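PDB 7BVT: hypothetical sugar ABC-transporter sugar binding protein, which probably binds cyclic alpha-maltosyl-1,6-maltose outside the cell and delivers it to an ABC transporter for import. Local coordinates for residues T72-S77 against T82-A87. Residues are numbered along the deposited sequence; the frame is centred on the assembly and turned at random.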
# COMPACT_ATOMS: atom_id res chain seq x y z
N THR A 72 10.89 7.78 -15.59
CA THR A 72 11.80 8.11 -16.71
C THR A 72 11.50 9.53 -17.22
O THR A 72 12.43 10.27 -17.51
CB THR A 72 11.74 7.05 -17.81
OG1 THR A 72 12.19 5.80 -17.26
CG2 THR A 72 12.64 7.42 -18.97
N LYS A 73 10.26 9.96 -17.22
CA LYS A 73 9.93 11.36 -17.58
C LYS A 73 10.55 12.33 -16.56
O LYS A 73 11.09 13.40 -16.95
CB LYS A 73 8.42 11.51 -17.68
CG LYS A 73 8.00 12.88 -18.09
CD LYS A 73 6.83 12.98 -18.94
CE LYS A 73 6.52 14.44 -19.15
NZ LYS A 73 6.30 14.75 -20.58
N LEU A 74 10.43 12.03 -15.27
CA LEU A 74 11.05 12.95 -14.29
C LEU A 74 12.57 13.04 -14.45
O LEU A 74 13.09 14.16 -14.34
CB LEU A 74 10.67 12.49 -12.89
CG LEU A 74 9.21 12.65 -12.53
CD1 LEU A 74 8.97 12.06 -11.14
CD2 LEU A 74 8.76 14.07 -12.54
N ARG A 75 13.29 11.93 -14.73
CA ARG A 75 14.74 11.98 -14.91
C ARG A 75 15.08 12.88 -16.10
O ARG A 75 16.00 13.66 -16.01
CB ARG A 75 15.30 10.56 -15.04
CG ARG A 75 15.17 9.73 -13.77
CD ARG A 75 15.92 8.41 -13.94
NE ARG A 75 15.44 7.39 -12.99
CZ ARG A 75 14.58 6.40 -13.28
NH1 ARG A 75 14.10 6.24 -14.50
NH2 ARG A 75 14.23 5.55 -12.32
N ALA A 76 14.36 12.73 -17.22
CA ALA A 76 14.62 13.55 -18.42
C ALA A 76 14.33 15.04 -18.10
O ALA A 76 15.12 15.95 -18.47
CB ALA A 76 13.77 13.05 -19.56
N SER A 77 13.25 15.28 -17.39
CA SER A 77 12.78 16.63 -17.03
C SER A 77 13.79 17.30 -16.07
O SER A 77 13.95 18.55 -16.13
CB SER A 77 11.38 16.55 -16.44
OG SER A 77 10.38 16.19 -17.43
N THR A 82 12.70 21.04 -16.82
CA THR A 82 11.24 21.17 -17.07
C THR A 82 10.46 20.25 -16.13
O THR A 82 9.38 19.76 -16.50
CB THR A 82 10.90 20.91 -18.54
OG1 THR A 82 11.29 19.59 -18.89
CG2 THR A 82 11.57 21.92 -19.46
N LEU A 83 10.95 20.13 -14.90
CA LEU A 83 10.20 19.36 -13.89
C LEU A 83 8.87 20.04 -13.66
O LEU A 83 8.75 21.26 -13.76
CB LEU A 83 11.03 19.27 -12.60
CG LEU A 83 12.19 18.29 -12.63
CD1 LEU A 83 13.12 18.48 -11.46
CD2 LEU A 83 11.68 16.87 -12.63
N PRO A 84 7.85 19.29 -13.26
CA PRO A 84 6.54 19.81 -12.92
C PRO A 84 6.68 20.47 -11.53
O PRO A 84 7.68 20.32 -10.90
CB PRO A 84 5.62 18.60 -12.84
CG PRO A 84 6.56 17.55 -12.39
CD PRO A 84 7.89 17.81 -13.06
N ASP A 85 5.68 21.20 -11.15
CA ASP A 85 5.69 21.82 -9.80
C ASP A 85 5.30 20.76 -8.77
O ASP A 85 5.91 20.72 -7.73
CB ASP A 85 4.73 22.99 -9.74
CG ASP A 85 5.19 24.05 -10.72
OD1 ASP A 85 6.41 24.41 -10.65
OD2 ASP A 85 4.33 24.45 -11.55
N ILE A 86 4.31 19.95 -9.08
CA ILE A 86 3.84 18.82 -8.24
C ILE A 86 3.98 17.52 -9.04
O ILE A 86 3.42 17.40 -10.16
CB ILE A 86 2.41 19.03 -7.70
CG1 ILE A 86 2.27 20.30 -6.85
CG2 ILE A 86 1.90 17.83 -6.95
CD1 ILE A 86 0.83 20.69 -6.54
N ALA A 87 4.57 16.50 -8.44
CA ALA A 87 4.44 15.11 -8.93
C ALA A 87 3.61 14.29 -7.95
O ALA A 87 3.83 14.39 -6.74
CB ALA A 87 5.81 14.48 -9.07
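Leu83 reaches back from the loop to touch Leu74 and Ser77 on the helix that the chain has just left. From CB, which meets no atom of residues 72-77, chi1 of -76° turns CG anti to Leu83's own carbonyl carbon, bringing it to 3.9 Å from C of Ser77. Beyond it, CD2 continues over the helix and lies 3.5 Å from the backbone O of Leu74. The same methyl packs against apolar carbon, with CB of Ser77 at 3.8 Å. It also meets CD2 of Leu74 at 4.0 Å, the two leucine side chains crossing at about a right angle. A leucine suits this place because it is apolar and long enough to reach the helix; an alanine here would probably open a gap over the last turns of the helix and leave Leu74 CD2 with Pro84 as its main neighbour from the loop. The Pro84 ring offers its CD to that same Leu74 methyl, CD2, at 3.9 Å, an apolar partner on a rigid backbone. On its other branch, Leu74 CD1 loosely touches CB of Ala87, the second residue of strand 86-90, at 4.5 Å; the small alanine methyl suits a place that also touches Phe302. Trp33 of strand 28-34 and Ile97 of helix 94-100 also touch Leu74. At the turn itself, Thr82 N donates to Ser77 O over 2.9 Å, nearly straight at 161°, and so takes up a carbonyl near the C-terminal end of the helix. Ser77 is small enough to let the returning chain pass close by, and the hydroxyl of Thr82 turns to Ser80. Helix 70-80 joins strand 58-64 to strand 86-90, both parallel to 28-34 between them, so this return loop completes a beta-alpha-beta crossover of an alpha/beta lobe, as in bacterial solute-binding proteins.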